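Side-chain contacts in mandalate racemase/muconate lactonizing enzyme (Unidentified, PDB 4E4U), which is of unproven substrate specificity but, as a member of the enolase superfamily, probably abstracts a proton beside a substrate carboxylate with help from a divalent metal ion: residues I24-K29 with P52-V57; E242-V247 with I253-G258; A284-L289 with K293-L298; V315-S320 with T349-E354; D228-E233 with N329-E334. All blocks are in the same frame, centred on the assembly; numbering follows the deposited sequence. Where two conformers were deposited one is given.

Contact 1: I24-K29 with P52-V57; sequences IFVKLK and PIIDDV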
# COMPACT_ATOMS: atom_id res chain seq x y z
N ILE A 24 -41.31 -9.52 14.33
CA ILE A 24 -40.97 -10.43 15.41
C ILE A 24 -40.69 -9.65 16.68
O ILE A 24 -39.67 -8.98 16.79
CB ILE A 24 -39.71 -11.26 15.06
CG1 ILE A 24 -39.90 -12.00 13.73
CG2 ILE A 24 -39.41 -12.24 16.18
CD1 ILE A 24 -38.62 -12.65 13.22
N PHE A 25 -41.60 -9.75 17.65
CA PHE A 25 -41.44 -9.03 18.91
C PHE A 25 -41.10 -9.98 20.05
O PHE A 25 -41.57 -11.12 20.07
CB PHE A 25 -42.71 -8.26 19.28
CG PHE A 25 -43.13 -7.25 18.25
CD1 PHE A 25 -42.30 -6.18 17.91
CD2 PHE A 25 -44.37 -7.35 17.63
CE1 PHE A 25 -42.70 -5.25 16.96
CE2 PHE A 25 -44.77 -6.41 16.69
CZ PHE A 25 -43.93 -5.37 16.35
N VAL A 26 -40.30 -9.51 21.00
CA VAL A 26 -40.06 -10.25 22.23
C VAL A 26 -40.41 -9.37 23.43
O VAL A 26 -40.16 -8.16 23.42
CB VAL A 26 -38.60 -10.74 22.32
CG1 VAL A 26 -38.34 -11.83 21.29
CG2 VAL A 26 -37.62 -9.58 22.16
N LYS A 27 -41.03 -9.98 24.44
CA LYS A 27 -41.34 -9.29 25.68
C LYS A 27 -40.64 -10.00 26.84
O LYS A 27 -40.80 -11.20 27.03
CB LYS A 27 -42.85 -9.22 25.91
CG LYS A 27 -43.57 -8.26 24.97
CD LYS A 27 -45.08 -8.22 25.22
CE LYS A 27 -45.42 -7.65 26.59
NZ LYS A 27 -46.88 -7.61 26.85
N LEU A 28 -39.85 -9.24 27.60
CA LEU A 28 -39.14 -9.77 28.75
C LEU A 28 -39.76 -9.25 30.03
O LEU A 28 -40.22 -8.11 30.08
CB LEU A 28 -37.68 -9.34 28.73
CG LEU A 28 -36.88 -9.70 27.48
CD1 LEU A 28 -35.44 -9.22 27.63
CD2 LEU A 28 -36.94 -11.20 27.24
N LYS A 29 -39.77 -10.08 31.07
CA LYS A 29 -40.20 -9.61 32.38
C LYS A 29 -39.12 -9.92 33.41
O LYS A 29 -38.46 -10.96 33.33
CB LYS A 29 -41.54 -10.22 32.78
CG LYS A 29 -42.30 -9.39 33.82
CD LYS A 29 -43.73 -9.87 33.99
CE LYS A 29 -44.59 -8.80 34.67
NZ LYS A 29 -45.31 -9.33 35.86
N PRO A 52 -38.66 -21.31 17.95
CA PRO A 52 -37.76 -22.12 18.79
C PRO A 52 -36.32 -21.59 18.85
O PRO A 52 -35.64 -21.82 19.85
CB PRO A 52 -37.81 -23.51 18.14
CG PRO A 52 -38.31 -23.28 16.77
CD PRO A 52 -39.23 -22.11 16.85
N ILE A 53 -35.86 -20.89 17.81
CA ILE A 53 -34.54 -20.27 17.89
C ILE A 53 -34.50 -19.27 19.04
O ILE A 53 -33.56 -19.27 19.86
CB ILE A 53 -34.20 -19.53 16.58
CG1 ILE A 53 -33.88 -20.53 15.47
CG2 ILE A 53 -33.01 -18.60 16.78
CD1 ILE A 53 -33.74 -19.89 14.11
N ILE A 54 -35.52 -18.42 19.12
CA ILE A 54 -35.55 -17.39 20.15
C ILE A 54 -35.60 -18.01 21.55
O ILE A 54 -34.88 -17.57 22.45
CB ILE A 54 -36.74 -16.44 19.93
CG1 ILE A 54 -36.54 -15.64 18.64
CG2 ILE A 54 -36.90 -15.49 21.11
CD1 ILE A 54 -37.82 -15.04 18.09
N ASP A 55 -36.41 -19.05 21.72
CA ASP A 55 -36.46 -19.77 22.99
C ASP A 55 -35.07 -20.29 23.37
O ASP A 55 -34.65 -20.19 24.52
CB ASP A 55 -37.44 -20.94 22.92
CG ASP A 55 -38.89 -20.52 23.06
OD1 ASP A 55 -39.15 -19.36 23.45
OD2 ASP A 55 -39.77 -21.36 22.79
N ASP A 56 -34.36 -20.84 22.39
CA ASP A 56 -33.06 -21.43 22.64
C ASP A 56 -32.04 -20.38 23.10
O ASP A 56 -31.33 -20.58 24.09
CB ASP A 56 -32.56 -22.13 21.38
CG ASP A 56 -31.31 -22.95 21.63
OD1 ASP A 56 -31.43 -24.05 22.22
OD2 ASP A 56 -30.21 -22.51 21.23
N VAL A 57 -31.99 -19.26 22.39
CA VAL A 57 -31.04 -18.20 22.74
C VAL A 57 -31.36 -17.64 24.12
O VAL A 57 -30.47 -17.43 24.94
CB VAL A 57 -31.08 -17.06 21.70
CG1 VAL A 57 -30.15 -15.92 22.10
CG2 VAL A 57 -30.72 -17.60 20.31

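Contact 2: E242-V247 with I253-G258; sequences EAIAQV and IPIATG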
# COMPACT_ATOMS: atom_id res chain seq x y z
N GLU A 242 -14.15 -4.81 -0.64
CA GLU A 242 -13.34 -4.23 -1.70
C GLU A 242 -14.20 -3.88 -2.92
O GLU A 242 -13.98 -2.86 -3.58
CB GLU A 242 -12.20 -5.18 -2.07
CG GLU A 242 -11.11 -5.28 -0.97
CD GLU A 242 -11.61 -5.86 0.36
OE1 GLU A 242 -12.47 -6.77 0.34
OE2 GLU A 242 -11.15 -5.42 1.44
N ALA A 243 -15.20 -4.71 -3.19
CA ALA A 243 -16.08 -4.49 -4.34
C ALA A 243 -16.93 -3.24 -4.16
O ALA A 243 -17.05 -2.43 -5.07
CB ALA A 243 -16.95 -5.70 -4.57
N ILE A 244 -17.50 -3.06 -2.97
CA ILE A 244 -18.30 -1.87 -2.75
C ILE A 244 -17.41 -0.62 -2.70
O ILE A 244 -17.79 0.45 -3.21
CB ILE A 244 -19.23 -2.01 -1.52
CG1 ILE A 244 -20.26 -0.89 -1.48
CG2 ILE A 244 -18.44 -2.08 -0.21
CD1 ILE A 244 -21.36 -1.14 -0.48
N ALA A 245 -16.19 -0.76 -2.18
CA ALA A 245 -15.24 0.36 -2.18
C ALA A 245 -14.84 0.78 -3.60
O ALA A 245 -14.58 1.95 -3.85
CB ALA A 245 -14.01 0.04 -1.36
N GLN A 246 -14.79 -0.18 -4.52
CA GLN A 246 -14.50 0.14 -5.91
C GLN A 246 -15.55 1.09 -6.48
O GLN A 246 -15.22 2.01 -7.24
CB GLN A 246 -14.41 -1.13 -6.74
CG GLN A 246 -13.03 -1.77 -6.68
CD GLN A 246 -11.93 -0.83 -7.14
OE1 GLN A 246 -12.05 -0.20 -8.20
NE2 GLN A 246 -10.87 -0.72 -6.35
N VAL A 247 -16.81 0.88 -6.12
CA VAL A 247 -17.88 1.77 -6.57
C VAL A 247 -17.66 3.16 -5.96
O VAL A 247 -17.69 4.18 -6.67
CB VAL A 247 -19.28 1.23 -6.23
CG1 VAL A 247 -20.35 2.17 -6.77
CG2 VAL A 247 -19.47 -0.16 -6.80
N ILE A 253 -21.05 10.33 -5.79
CA ILE A 253 -22.27 10.13 -5.01
C ILE A 253 -21.90 9.34 -3.76
O ILE A 253 -21.25 8.30 -3.85
CB ILE A 253 -23.32 9.33 -5.80
CG1 ILE A 253 -23.62 9.99 -7.14
CG2 ILE A 253 -24.59 9.14 -4.96
CD1 ILE A 253 -24.44 9.13 -8.09
N PRO A 254 -22.32 9.82 -2.57
CA PRO A 254 -22.03 9.05 -1.35
C PRO A 254 -22.59 7.64 -1.43
O PRO A 254 -23.73 7.46 -1.87
CB PRO A 254 -22.75 9.84 -0.26
CG PRO A 254 -22.76 11.24 -0.77
CD PRO A 254 -23.02 11.09 -2.26
N ILE A 255 -21.81 6.64 -1.02
CA ILE A 255 -22.31 5.28 -0.91
C ILE A 255 -22.86 5.03 0.48
O ILE A 255 -22.19 5.32 1.49
CB ILE A 255 -21.23 4.23 -1.24
CG1 ILE A 255 -20.64 4.48 -2.64
CG2 ILE A 255 -21.80 2.81 -1.11
CD1 ILE A 255 -21.67 4.63 -3.75
N ALA A 256 -24.09 4.54 0.54
CA ALA A 256 -24.73 4.15 1.79
C ALA A 256 -24.94 2.65 1.78
O ALA A 256 -25.37 2.09 0.78
CB ALA A 256 -26.07 4.87 1.96
N THR A 257 -24.66 2.00 2.90
CA THR A 257 -24.96 0.59 3.00
C THR A 257 -25.02 0.15 4.45
O THR A 257 -24.63 0.90 5.35
CB THR A 257 -23.93 -0.26 2.23
OG1 THR A 257 -24.50 -1.53 1.93
CG2 THR A 257 -22.63 -0.42 3.02
N GLY A 258 -25.48 -1.07 4.69
CA GLY A 258 -25.36 -1.64 6.02
C GLY A 258 -26.54 -2.41 6.55
O GLY A 258 -26.41 -3.06 7.59

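Contact 3: A284-L289 with K293-L298; sequences ARVGGL and KKIATL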
# COMPACT_ATOMS: atom_id res chain seq x y z
N ALA A 284 -32.12 -3.69 15.07
CA ALA A 284 -32.69 -5.02 15.34
C ALA A 284 -31.92 -6.16 14.65
O ALA A 284 -32.31 -7.32 14.77
CB ALA A 284 -34.16 -5.04 14.97
N ARG A 285 -30.84 -5.82 13.95
CA ARG A 285 -29.97 -6.82 13.31
C ARG A 285 -28.52 -6.77 13.80
O ARG A 285 -27.86 -7.81 13.85
CB ARG A 285 -29.99 -6.65 11.78
CG ARG A 285 -28.82 -7.32 11.06
CD ARG A 285 -29.07 -7.42 9.58
NE ARG A 285 -29.90 -8.58 9.27
CZ ARG A 285 -30.61 -8.75 8.16
NH1 ARG A 285 -30.66 -7.80 7.23
NH2 ARG A 285 -31.28 -9.88 7.99
N VAL A 286 -28.01 -5.59 14.13
CA VAL A 286 -26.56 -5.45 14.33
C VAL A 286 -26.02 -5.99 15.65
O VAL A 286 -24.81 -6.13 15.79
CB VAL A 286 -26.05 -3.99 14.14
CG1 VAL A 286 -26.32 -3.52 12.72
CG2 VAL A 286 -26.66 -3.05 15.18
N GLY A 287 -26.91 -6.28 16.59
CA GLY A 287 -26.49 -6.76 17.90
C GLY A 287 -27.11 -6.02 19.07
O GLY A 287 -26.82 -6.35 20.23
N GLY A 288 -27.96 -5.04 18.78
CA GLY A 288 -28.64 -4.28 19.82
C GLY A 288 -28.17 -2.85 19.90
O GLY A 288 -27.40 -2.39 19.05
N LEU A 289 -28.62 -2.12 20.92
CA LEU A 289 -28.33 -0.70 21.03
C LEU A 289 -26.89 -0.38 21.39
O LEU A 289 -26.32 0.57 20.85
CB LEU A 289 -29.29 -0.04 22.02
CG LEU A 289 -30.68 0.21 21.45
CD1 LEU A 289 -31.64 0.61 22.56
CD2 LEU A 289 -30.62 1.31 20.39
N LYS A 293 -24.37 1.61 19.03
CA LYS A 293 -23.59 2.75 19.50
C LYS A 293 -22.11 2.57 19.14
O LYS A 293 -21.44 3.52 18.73
CB LYS A 293 -23.76 2.92 21.01
CG LYS A 293 -23.05 4.13 21.60
CD LYS A 293 -23.84 5.40 21.33
CE LYS A 293 -23.09 6.62 21.84
NZ LYS A 293 -23.87 7.87 21.66
N LYS A 294 -21.62 1.34 19.26
CA LYS A 294 -20.23 1.05 18.90
C LYS A 294 -19.99 1.25 17.40
O LYS A 294 -18.95 1.78 16.99
CB LYS A 294 -19.85 -0.36 19.34
CG LYS A 294 -19.77 -0.49 20.85
CD LYS A 294 -19.29 -1.87 21.31
CE LYS A 294 -19.23 -1.95 22.84
NZ LYS A 294 -18.82 -3.31 23.30
N ILE A 295 -20.96 0.84 16.59
CA ILE A 295 -20.86 1.05 15.15
C ILE A 295 -20.87 2.55 14.83
O ILE A 295 -20.08 3.03 14.00
CB ILE A 295 -21.99 0.31 14.42
CG1 ILE A 295 -21.76 -1.20 14.54
CG2 ILE A 295 -22.08 0.75 12.94
CD1 ILE A 295 -23.00 -2.03 14.29
N ALA A 296 -21.74 3.31 15.50
CA ALA A 296 -21.77 4.76 15.30
C ALA A 296 -20.42 5.40 15.66
O ALA A 296 -19.98 6.35 15.02
CB ALA A 296 -22.89 5.39 16.11
N THR A 297 -19.77 4.87 16.69
CA THR A 297 -18.45 5.31 17.10
C THR A 297 -17.40 5.08 16.01
O THR A 297 -16.58 5.97 15.73
CB THR A 297 -18.03 4.59 18.40
OG1 THR A 297 -18.91 4.98 19.46
CG2 THR A 297 -16.59 4.90 18.78
N LEU A 298 -17.42 3.89 15.41
CA LEU A 298 -16.53 3.62 14.28
C LEU A 298 -16.77 4.64 13.18
O LEU A 298 -15.83 5.18 12.60
CB LEU A 298 -16.74 2.22 13.72
CG LEU A 298 -16.52 1.05 14.67
CD1 LEU A 298 -16.75 -0.27 13.94
CD2 LEU A 298 -15.12 1.12 15.26

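Contact 4: V315-S320 with T349-E354; sequences VGAAAS and TPIRWE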
# COMPACT_ATOMS: atom_id res chain seq x y z
N VAL A 315 -41.41 -1.13 17.19
CA VAL A 315 -40.53 -1.36 18.34
C VAL A 315 -39.07 -1.18 17.92
O VAL A 315 -38.31 -0.46 18.57
CB VAL A 315 -40.78 -2.72 19.00
CG1 VAL A 315 -39.74 -2.99 20.08
CG2 VAL A 315 -42.20 -2.78 19.59
N GLY A 316 -38.68 -1.81 16.82
CA GLY A 316 -37.37 -1.57 16.25
C GLY A 316 -37.19 -0.10 15.88
O GLY A 316 -36.11 0.46 16.05
N ALA A 317 -38.24 0.53 15.37
CA ALA A 317 -38.17 1.95 15.05
C ALA A 317 -37.91 2.78 16.31
O ALA A 317 -37.06 3.68 16.31
CB ALA A 317 -39.44 2.42 14.36
N ALA A 318 -38.63 2.46 17.39
CA ALA A 318 -38.42 3.16 18.65
C ALA A 318 -36.97 3.04 19.13
O ALA A 318 -36.38 4.03 19.56
CB ALA A 318 -39.38 2.66 19.71
N ALA A 319 -36.40 1.84 19.03
CA ALA A 319 -35.01 1.65 19.42
C ALA A 319 -34.08 2.47 18.54
O ALA A 319 -33.11 3.07 19.02
CB ALA A 319 -34.65 0.17 19.38
N SER A 320 -34.37 2.50 17.25
CA SER A 320 -33.58 3.26 16.29
C SER A 320 -33.59 4.75 16.64
O SER A 320 -32.56 5.43 16.56
CB SER A 320 -34.12 3.02 14.89
OG SER A 320 -33.16 3.34 13.92
N THR A 349 -48.90 3.97 22.27
CA THR A 349 -48.62 5.36 21.93
C THR A 349 -47.78 5.37 20.66
O THR A 349 -46.62 4.99 20.68
CB THR A 349 -47.82 6.05 23.06
OG1 THR A 349 -48.60 6.07 24.26
CG2 THR A 349 -47.46 7.48 22.67
N PRO A 350 -48.37 5.81 19.54
CA PRO A 350 -47.62 5.80 18.28
C PRO A 350 -46.41 6.72 18.23
O PRO A 350 -46.31 7.70 18.97
CB PRO A 350 -48.67 6.26 17.25
CG PRO A 350 -49.76 6.88 18.04
CD PRO A 350 -49.79 6.12 19.34
N ILE A 351 -45.48 6.39 17.34
CA ILE A 351 -44.34 7.25 17.06
C ILE A 351 -44.84 8.56 16.48
O ILE A 351 -45.73 8.57 15.62
CB ILE A 351 -43.40 6.56 16.08
CG1 ILE A 351 -42.84 5.29 16.71
CG2 ILE A 351 -42.27 7.50 15.66
CD1 ILE A 351 -42.15 4.38 15.74
N ARG A 352 -44.28 9.66 16.97
CA ARG A 352 -44.72 10.99 16.56
C ARG A 352 -43.89 11.54 15.40
O ARG A 352 -42.65 11.56 15.45
CB ARG A 352 -44.63 11.94 17.75
CG ARG A 352 -45.19 13.32 17.49
CD ARG A 352 -45.09 14.18 18.74
NE ARG A 352 -45.58 15.53 18.50
CZ ARG A 352 -46.68 16.04 19.05
NH1 ARG A 352 -47.42 15.31 19.87
NH2 ARG A 352 -47.04 17.28 18.76
N TRP A 353 -44.58 12.00 14.36
CA TRP A 353 -43.96 12.51 13.15
C TRP A 353 -44.61 13.84 12.81
O TRP A 353 -45.84 13.94 12.78
CB TRP A 353 -44.16 11.52 12.00
CG TRP A 353 -43.40 11.84 10.74
CD1 TRP A 353 -42.20 11.31 10.35
CD2 TRP A 353 -43.79 12.74 9.69
NE1 TRP A 353 -41.82 11.83 9.14
CE2 TRP A 353 -42.78 12.71 8.71
CE3 TRP A 353 -44.90 13.57 9.49
CZ2 TRP A 353 -42.84 13.48 7.55
CZ3 TRP A 353 -44.95 14.34 8.33
CH2 TRP A 353 -43.93 14.28 7.38
N GLU A 354 -43.80 14.87 12.57
CA GLU A 354 -44.31 16.19 12.23
C GLU A 354 -43.41 16.90 11.24
O GLU A 354 -42.21 17.04 11.49
CB GLU A 354 -44.39 17.08 13.47
CG GLU A 354 -45.35 16.64 14.53
CD GLU A 354 -45.45 17.64 15.66
OE1 GLU A 354 -46.27 17.41 16.56
OE2 GLU A 354 -44.71 18.64 15.65

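Contact 5: D228-E233 with N329-E334; sequences DPLWFE and NFLIQE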
# COMPACT_ATOMS: atom_id res chain seq x y z
N ASP A 228 -27.40 14.68 -8.57
CA ASP A 228 -26.86 14.88 -7.22
C ASP A 228 -27.63 14.16 -6.10
O ASP A 228 -28.06 14.80 -5.13
CB ASP A 228 -26.74 16.38 -6.91
CG ASP A 228 -25.93 16.67 -5.64
OD1 ASP A 228 -24.97 15.93 -5.34
OD2 ASP A 228 -26.25 17.66 -4.95
N PRO A 229 -27.80 12.83 -6.20
CA PRO A 229 -28.46 12.12 -5.10
C PRO A 229 -27.63 12.19 -3.82
O PRO A 229 -26.38 12.21 -3.87
CB PRO A 229 -28.53 10.66 -5.58
CG PRO A 229 -28.04 10.65 -6.98
CD PRO A 229 -27.30 11.91 -7.25
N LEU A 230 -28.32 12.20 -2.69
CA LEU A 230 -27.65 12.17 -1.40
C LEU A 230 -26.92 10.83 -1.18
O LEU A 230 -25.87 10.79 -0.56
CB LEU A 230 -28.66 12.45 -0.28
CG LEU A 230 -28.25 12.19 1.18
CD1 LEU A 230 -26.95 12.88 1.57
CD2 LEU A 230 -29.36 12.62 2.13
N TRP A 231 -27.48 9.74 -1.68
CA TRP A 231 -26.74 8.49 -1.66
C TRP A 231 -27.15 7.50 -2.72
O TRP A 231 -28.22 7.61 -3.33
CB TRP A 231 -26.77 7.83 -0.27
CG TRP A 231 -28.07 7.20 0.19
CD1 TRP A 231 -28.77 6.19 -0.42
CD2 TRP A 231 -28.74 7.46 1.42
NE1 TRP A 231 -29.87 5.84 0.35
CE2 TRP A 231 -29.86 6.60 1.50
CE3 TRP A 231 -28.50 8.34 2.49
CZ2 TRP A 231 -30.74 6.61 2.58
CZ3 TRP A 231 -29.37 8.35 3.56
CH2 TRP A 231 -30.48 7.49 3.60
N PHE A 232 -26.26 6.53 -2.92
CA PHE A 232 -26.44 5.38 -3.79
C PHE A 232 -26.34 4.20 -2.83
O PHE A 232 -25.27 3.92 -2.27
CB PHE A 232 -25.31 5.40 -4.82
CG PHE A 232 -25.35 4.29 -5.86
CD1 PHE A 232 -26.43 3.43 -6.01
CD2 PHE A 232 -24.25 4.13 -6.69
CE1 PHE A 232 -26.40 2.44 -7.00
CE2 PHE A 232 -24.23 3.15 -7.67
CZ PHE A 232 -25.31 2.31 -7.82
N GLU A 233 -27.48 3.55 -2.58
CA GLU A 233 -27.61 2.53 -1.53
C GLU A 233 -27.24 1.14 -2.03
O GLU A 233 -27.59 0.79 -3.15
CB GLU A 233 -29.07 2.51 -1.07
CG GLU A 233 -29.39 1.56 0.08
CD GLU A 233 -30.64 1.97 0.84
OE1 GLU A 233 -30.96 3.18 0.87
OE2 GLU A 233 -31.30 1.09 1.43
N ASN A 329 -23.18 12.09 14.87
CA ASN A 329 -22.99 11.96 13.43
C ASN A 329 -24.20 11.32 12.76
O ASN A 329 -24.08 10.49 11.86
CB ASN A 329 -21.71 11.17 13.13
CG ASN A 329 -21.66 9.80 13.81
OD1 ASN A 329 -22.18 9.62 14.91
ND2 ASN A 329 -21.00 8.84 13.16
N PHE A 330 -25.38 11.74 13.20
CA PHE A 330 -26.64 11.27 12.65
C PHE A 330 -27.00 12.06 11.40
O PHE A 330 -26.99 13.29 11.42
CB PHE A 330 -27.74 11.43 13.70
CG PHE A 330 -29.13 11.26 13.17
CD1 PHE A 330 -29.63 10.00 12.85
CD2 PHE A 330 -29.96 12.36 13.00
CE1 PHE A 330 -30.93 9.85 12.36
CE2 PHE A 330 -31.25 12.21 12.52
CZ PHE A 330 -31.74 10.96 12.20
N LEU A 331 -27.35 11.35 10.32
CA LEU A 331 -27.79 11.99 9.08
C LEU A 331 -29.30 12.06 8.95
O LEU A 331 -29.88 13.14 8.81
CB LEU A 331 -27.21 11.25 7.87
CG LEU A 331 -27.68 11.67 6.47
CD1 LEU A 331 -27.38 13.15 6.21
CD2 LEU A 331 -27.04 10.80 5.39
N ILE A 332 -29.96 10.91 9.00
CA ILE A 332 -31.40 10.84 8.73
C ILE A 332 -31.91 9.47 9.17
O ILE A 332 -31.14 8.50 9.22
CB ILE A 332 -31.66 11.07 7.22
CG1 ILE A 332 -33.11 11.46 6.93
CG2 ILE A 332 -31.19 9.87 6.38
CD1 ILE A 332 -33.28 12.00 5.51
N GLN A 333 -33.20 9.39 9.50
CA GLN A 333 -33.81 8.15 9.96
C GLN A 333 -34.87 7.69 8.98
O GLN A 333 -35.78 8.44 8.64
CB GLN A 333 -34.43 8.34 11.34
CG GLN A 333 -35.31 7.17 11.81
CD GLN A 333 -34.54 5.89 12.06
OE1 GLN A 333 -33.57 5.88 12.82
NE2 GLN A 333 -34.97 4.80 11.43
N GLU A 334 -34.75 6.44 8.53
CA GLU A 334 -35.76 5.88 7.65
C GLU A 334 -37.09 5.79 8.38
O GLU A 334 -37.16 5.28 9.51
CB GLU A 334 -35.35 4.50 7.15
CG GLU A 334 -36.33 3.93 6.12
CD GLU A 334 -35.72 2.81 5.28
OE1 GLU A 334 -34.74 2.19 5.73
OE2 GLU A 334 -36.23 2.57 4.16
O HOH W 1 -31.66 1.81 4.55

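Contact 1: I24-K29 with P52-V57
Ile54 meets Ile24 and Val26 with two of its branches at once. Its CD1 lies 3.7 Å from CG2 of Ile24, while its CG2 stands 3.9 Å from CG1 of Val26, so that the two ends of one branched side chain are shared between two residues of the strand. In both pairs the chains cross at a slant, methyl against methyl, and no polar atom takes part. On Ile54, CG1 lies beside the backbone N (chi1 -66°), which leaves CG2 anti to that N and spreads the two branches apart along the strand. Ile24 and Val26 are alternate residues of strand 22-30 and therefore face the helix together, whereas Phe25 between them points to the other face of the sheet. This is the N-terminal capping domain of the mandelate racemase and muconate lactonizing enzymes: a three-stranded antiparallel sheet with helix 47-61 packed on one face. The helix stays at some distance from the strand backbone, with 8.7 Å between Val26 CA and Ile54 CA, a gap bridged entirely by hydrocarbon. Ile40 of strand 35-40 touches all three residues, and Thr8 of strand 3-12 also reaches Ile54, so the isoleucine spans the width of the sheet. Backbone bonds from Ile24 to Ile40 and from Val26 to Gly38 hold the receiving strand in place. One turn along the helix, Val57 turns to Val93 and Leu97 of helix 88-109. Asp56 pairs with Arg60 and bonds to Gly46 N of a second subunit, whose Phe45 packs on Ile53.

Contact 2: E242-V247 with I253-G258
Helix 242-247 and strand 255-257 run nearly antiparallel, their short axes 9.8 Å apart at closest approach and at 149° to each other. Ile244 and Val247, one turn apart, supply the helix side of the interface, and Ile255 and Thr257, two residues apart on the strand, supply the other. Ile244 reaches farthest. Its CG1 is anti to the backbone N (chi1 -168°) and the chain continues straight to CD1, which comes to 3.8 Å from Thr257 CG2 and equally near its CB; the two side chains point at each other, tip to tip. On the way, Ile244 CG1 slides past Ile255 in the opposite sense and lies 4.0 Å from Ile255 CG2. The remaining branch of Ile255 is folded toward the next helical turn, its chi2 of -51° bending CD1 to within 4.1 Å of Val247 CG1, where the two chains meet at about a right angle. Ile255 thus fits between the two helical residues, a methyl for each. No hydrogen bond crosses the interface; the hydroxyl OG1 of Thr257 lies 4.0 Å from Ile244 CD1. Alternation along the strand turns Ala256 away from the helix. Helix 241-249 is the middle element of the beta-alpha-beta crossover that links strand 231-233 to its parallel neighbour 255-257 in the barrel of the C-terminal domain, and the packing is between the helical layer and the barrel wall. Phe232 of the preceding strand touches both Val247 and Ile255; Ala217 of helix 214-224 flanks Val247, and Leu270 of helix 263-272 touches Ile244 and Thr257.

Contact 3: A284-L289 with K293-L298
A loop and the helix that grows out of it meet here, through a first-turn backbone bond and one apolar side-chain pair. Val286, in the loop after strand 278-279, faces Ile295 on helix 289-301. The terminal methyl CD1 of Ile295 settles over the fork of the valine, 3.6 Å from Val286 CB, 3.9 Å from its CG2 and 4.0 Å from its CG1. The isoleucine arrives there because CG1 lies beside its own backbone N (chi1 -68°) and the chain then runs on nearly straight. The bond is Lys293 N to Leu289 O, 2.9 Å long with an angle of 158° at the hydrogen; the same oxygen is 3.5 Å from Lys293 CB. This is an i to i+4 bond of the helix's first turn, with Gly288 at the N-cap. Gly287 and Gly288 take positive phi angles at which a CB would be jammed against the carbonyl O of the residue before. In the barrel domain of an enolase-superfamily fold, such a loop lies at the C-terminal end of a strand, where the capping domain comes down on the barrel. Two residues of that domain's helix 88-109 fasten the turn accordingly: Ser95 OG bonds to Gly287 N, and Glu98 OE1 to Leu289 N at the helix start. Around the apolar pair, Phe267 of helix 263-272 and Leu281 touch both Val286 and Ile295. Lys293 leads away from the loop, its chain bent at chi2 (78°), and its NZ forms a salt bridge with Glu71 of a neighbouring subunit and a hydrogen bond with Leu117 O of its own chain.

Contact 4: V315-S320 with T349-E354
Ile351 enters the contact with its CB directed at the helix of Ala317 and Ala318, and the longer of its two branches does the touching. CG1 lies beside the isoleucine's backbone N (chi1 -63°), still 5.0 Å from Ala317 CB. With chi2 at 168° the next bond carries straight on, and CD1 ends 3.6 Å from the methyl of Ala317. The same CD1 is 4.3 Å from the backbone N of Ala318, so the tip of the side chain rests on the helix surface between the two alanines. The other branch, CG2, is anti to the backbone N and stays clear of both. Small residues on this side of helix 314-325 let the isoleucine come close, with 7.4 Å between Ala318 CA and Ile351 CA. Helix 314-325 belongs to the barrel domain, and Ile351 lies on the way into the strand that pairs antiparallel with 357-359; strand 357-359 in turn runs antiparallel to barrel strand 125-130. The contact joins the approach to this outlying hairpin to a barrel helix. Ile358 on the partner strand packs on Ile351, as do Pro314 and Ile321 of the helix, while Trp339 touches Ala317 and Ile368 touches Ala318.

Contact 5: D228-E233 with N329-E334
The indole of Trp231 presents the rim of its six-membered ring to Leu331 and Ile332. Leu331 CD2 lies in the ring plane, 3.8 Å from Trp231 CZ3, and Ile332 CG2 is at the same edge, 3.7 Å from that CZ3 atom. Both aliphatic chains cross the indole at a slant. Tyr128 of strand 125-130 meets Trp231 edge-to-face and also touches Ile332. The ring of Phe330 has Ile332 N over one face, offset toward the rim, and Gln333 CB at its edge in the plane. Leu230 CD1 adds a looser touch, 4.4 Å from Leu331 CD2. On the pyrrole side, Trp231 NE1 donates to Glu233 OE1 at 2.9 Å. Glu233 OE1 accepts with its anti lone pair, the one away from the other oxygen; it lies 30° out of the ring plane, and the angle at the hydrogen is 132°. That oxygen also receives Lys164 and Gln280, three partners that hold the carboxylate in place. A water donates to Glu233 OE2 at 3.2 Å and, weakly, to Glu334 OE1. Strands 231-233 and 333-335 lie on opposite sides of the barrel, four strands apart in its order, so these side chains meet across its interior. Apolar groups toward the N-terminal side of the strands, with acidic groups farther along them, are consistent with the barrel of the enolase superfamily, whose active site lies at the C-terminal strand ends.

Contact 1 is in the capping domain and the other four are in the barrel domain. Contacts 1 and 2 lie on opposite sides of the chain's centre, their own centres 34 Å apart. One place where the domains meet is the packing of Phe25 CE1 of contact 1 at 3.6 Å from Val315 CG2 of contact 4. Contact 5 links much of the rest: its strand 231-233 neighbours strand 255-257 of contact 2, its Gln333 OE1 lies 2.8 Å from Ser320 OG of contact 4, a probable hydrogen bond, and its Asn329 ND2 probably bonds to Ala296 O of contact 3. None of the segments contains a residue of the dithiol pocket, formed by Tyr132, Cys151, Glu154, Asn155 and Leu158.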